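Local coordinates for alanine racemase, biosynthetic (Pseudomonas aeruginosa PAO1, PDB 6A2F), which belongs to the alanine racemase family, pairing an N-terminal TIM-barrel domain with a C-terminal domain rich in beta strands, and carries a covalently bound pyridoxal phosphate, at residues A[161-166]-A[191-196]. Numbering follows the deposited sequence.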
ATOM      1  N   ALA A 161       8.091  23.109  -0.734  1.00 14.08           N
ATOM      2  CA  ALA A 161       8.300  22.013  -1.693  1.00 14.44           C
ATOM      3  C   ALA A 161       9.634  21.275  -1.507  1.00 14.68           C
ATOM      4  O   ALA A 161       9.774  20.122  -1.921  1.00 14.43           O
ATOM      5  CB  ALA A 161       8.176  22.525  -3.125  1.00 14.20           C
ATOM      6  N   CYS A 162      10.609  21.947  -0.899  1.00 15.20           N
ATOM      7  CA  CYS A 162      11.976  21.428  -0.845  1.00 16.04           C
ATOM      8  C   CYS A 162      12.669  21.681   0.492  1.00 16.71           C
ATOM      9  O   CYS A 162      13.903  21.675   0.565  1.00 16.68           O
ATOM     10  CB  CYS A 162      12.831  22.030  -1.967  1.00 15.90           C
ATOM     11  SG  CYS A 162      12.134  21.952  -3.629  1.00 15.99           S
ATOM     12  N   ALA A 163      11.886  21.893   1.546  1.00 17.40           N
ATOM     13  CA  ALA A 163      12.447  22.096   2.880  1.00 18.55           C
ATOM     14  C   ALA A 163      13.283  20.897   3.358  1.00 19.58           C
ATOM     15  O   ALA A 163      14.033  21.009   4.328  1.00 19.62           O
ATOM     16  CB  ALA A 163      11.346  22.423   3.879  1.00 18.32           C
ATOM     17  N   ASP A 164      13.155  19.762   2.667  1.00 20.91           N
ATOM     18  CA  ASP A 164      13.927  18.554   2.983  1.00 22.41           C
ATOM     19  C   ASP A 164      15.416  18.711   2.645  1.00 23.67           C
ATOM     20  O   ASP A 164      16.267  18.035   3.226  1.00 23.07           O
ATOM     21  CB  ASP A 164      13.343  17.330   2.262  1.00 21.87           C
ATOM     22  CG  ASP A 164      13.523  17.392   0.751  1.00 21.93           C
ATOM     23  OD1 ASP A 164      13.091  18.385   0.127  1.00 22.08           O
ATOM     24  OD2 ASP A 164      14.093  16.439   0.183  1.00 21.93           O
ATOM     25  N   GLU A 165      15.711  19.603   1.698  1.00 25.81           N
ATOM     26  CA  GLU A 165      17.083  19.885   1.271  1.00 27.90           C
ATOM     27  C   GLU A 165      17.700  21.017   2.088  1.00 29.11           C
ATOM     28  O   GLU A 165      16.983  21.795   2.722  1.00 29.05           O
ATOM     29  CB  GLU A 165      17.119  20.192  -0.229  1.00 28.30           C
ATOM     30  CG  GLU A 165      17.133  18.939  -1.091  1.00 29.40           C
ATOM     31  CD  GLU A 165      16.559  19.163  -2.475  1.00 30.07           C
ATOM     32  OE1 GLU A 165      17.354  19.391  -3.410  1.00 30.34           O
ATOM     33  OE2 GLU A 165      15.316  19.111  -2.628  1.00 30.81           O
ATOM     34  N   ARG A 166      19.029  21.104   2.072  1.00 31.46           N
ATOM     35  CA  ARG A 166      19.748  22.007   2.972  1.00 33.07           C
ATOM     36  C   ARG A 166      19.439  23.488   2.746  1.00 33.33           C
ATOM     37  O   ARG A 166      18.966  24.163   3.665  1.00 34.43           O
ATOM     38  CB  ARG A 166      21.258  21.737   2.954  1.00 34.84           C
ATOM     39  CG  ARG A 166      22.014  22.352   4.127  1.00 37.45           C
ATOM     40  CD  ARG A 166      21.640  21.719   5.467  1.00 39.65           C
ATOM     41  NE  ARG A 166      22.233  20.392   5.638  1.00 41.24           N
ATOM     42  CZ  ARG A 166      23.429  20.160   6.176  1.00 42.91           C
ATOM     43  NH1 ARG A 166      23.875  18.915   6.282  1.00 43.24           N
ATOM     44  NH2 ARG A 166      24.186  21.165   6.611  1.00 44.18           N
ATOM     45  N   LEU A 191       3.319  27.710   8.397  1.00 15.37           N
ATOM     46  CA  LEU A 191       4.176  27.475   7.231  1.00 14.88           C
ATOM     47  C   LEU A 191       5.044  26.211   7.347  1.00 14.57           C
ATOM     48  O   LEU A 191       5.380  25.593   6.336  1.00 14.52           O
ATOM     49  CB  LEU A 191       5.051  28.710   6.978  1.00 14.81           C
ATOM     50  CG  LEU A 191       6.110  28.750   5.865  1.00 14.88           C
ATOM     51  CD1 LEU A 191       5.530  28.443   4.492  1.00 14.69           C
ATOM     52  CD2 LEU A 191       6.787  30.111   5.871  1.00 14.83           C
ATOM     53  N   ALA A 192       5.378  25.825   8.577  1.00 14.26           N
ATOM     54  CA  ALA A 192       6.396  24.798   8.825  1.00 13.92           C
ATOM     55  C   ALA A 192       5.885  23.355   8.883  1.00 13.71           C
ATOM     56  O   ALA A 192       5.106  22.996   9.777  1.00 13.59           O
ATOM     57  CB  ALA A 192       7.162  25.128  10.102  1.00 13.92           C
ATOM     58  N   ASN A 193       6.343  22.534   7.934  1.00 13.45           N
ATOM     59  CA  ASN A 193       6.246  21.067   8.047  1.00 13.20           C
ATOM     60  C   ASN A 193       7.387  20.536   8.939  1.00 13.15           C
ATOM     61  O   ASN A 193       8.140  21.328   9.512  1.00 13.04           O
ATOM     62  CB  ASN A 193       6.237  20.391   6.662  1.00 13.02           C
ATOM     63  CG  ASN A 193       7.423  20.792   5.785  1.00 12.98           C
ATOM     64  OD1 ASN A 193       8.395  21.397   6.249  1.00 13.06           O
ATOM     65  ND2 ASN A 193       7.345  20.447   4.505  1.00 12.67           N
ATOM     66  N   SER A 194       7.520  19.213   9.054  1.00 13.18           N
ATOM     67  CA  SER A 194       8.551  18.608   9.910  1.00 13.19           C
ATOM     68  C   SER A 194       9.938  19.125   9.550  1.00 13.35           C
ATOM     69  O   SER A 194      10.695  19.568  10.422  1.00 13.16           O
ATOM     70  CB  SER A 194       8.529  17.082   9.811  1.00 13.13           C
ATOM     71  OG  SER A 194       7.319  16.540  10.308  1.00 12.97           O
ATOM     72  N   ALA A 195      10.250  19.079   8.257  1.00 13.57           N
ATOM     73  CA  ALA A 195      11.507  19.587   7.727  1.00 13.83           C
ATOM     74  C   ALA A 195      11.799  20.993   8.247  1.00 14.15           C
ATOM     75  O   ALA A 195      12.871  21.244   8.809  1.00 14.39           O
ATOM     76  CB  ALA A 195      11.487  19.564   6.205  1.00 13.68           C
ATOM     77  N   ALA A 196      10.830  21.892   8.085  1.00 14.29           N
ATOM     78  CA  ALA A 196      10.991  23.281   8.487  1.00 14.46           C
ATOM     79  C   ALA A 196      10.992  23.461  10.002  1.00 14.65           C
ATOM     80  O   ALA A 196      11.665  24.356  10.515  1.00 14.64           O
ATOM     81  CB  ALA A 196       9.918  24.152   7.841  1.00 14.50           C
TER
HETATM   82  O   HOH W   1       9.039  20.598   1.954  1.00  9.51           O
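The capped N-terminus of helix 194-199 in the TIM-barrel domain meets a type I beta turn, with Ala163 packed on Ala195 and Asn193. The turn runs from Cys162 to Glu165 and is closed by Glu165 N to Cys162 O, 3.0 Å. Ala163 and Asp164 occupy its two corners. The methyl groups Ala163 CB and Ala195 CB meet at 3.7 Å. Ala195 CB also lies 3.5 Å from Ala163 O, so it packs on the turn backbone too.

As the N-cap, Asn193 accepts at OD1 from Ala196 N at 3.1 Å, with an N-H...O angle of 160°. The donor is tilted 19° from the carbonyl plane. CG stands between the backbone N and the carbonyl carbon (chi1 54°), which brings OD1 back to the N-H of Ala196 in the first turn. The other end of the amide serves the beta turn. Asn193 ND2 donates to a water at 3.1 Å, and Ala163 N donates to the same water at 3.2 Å. Both polar ends of this buried amide are therefore used, and the water links the cap to the turn.

Next to the cap, Ser194 OG hydrogen-bonds to phosphate oxygen OP3 of the modified residue at position 34, placing this helix start at the cofactor. The turn lies in the loop between strand 151-157 and helix 169-179, while 191-196 follows strand 189-190. Leu191 packs against helix 169-179, and Cys162 reaches Gly255 of the second subunit.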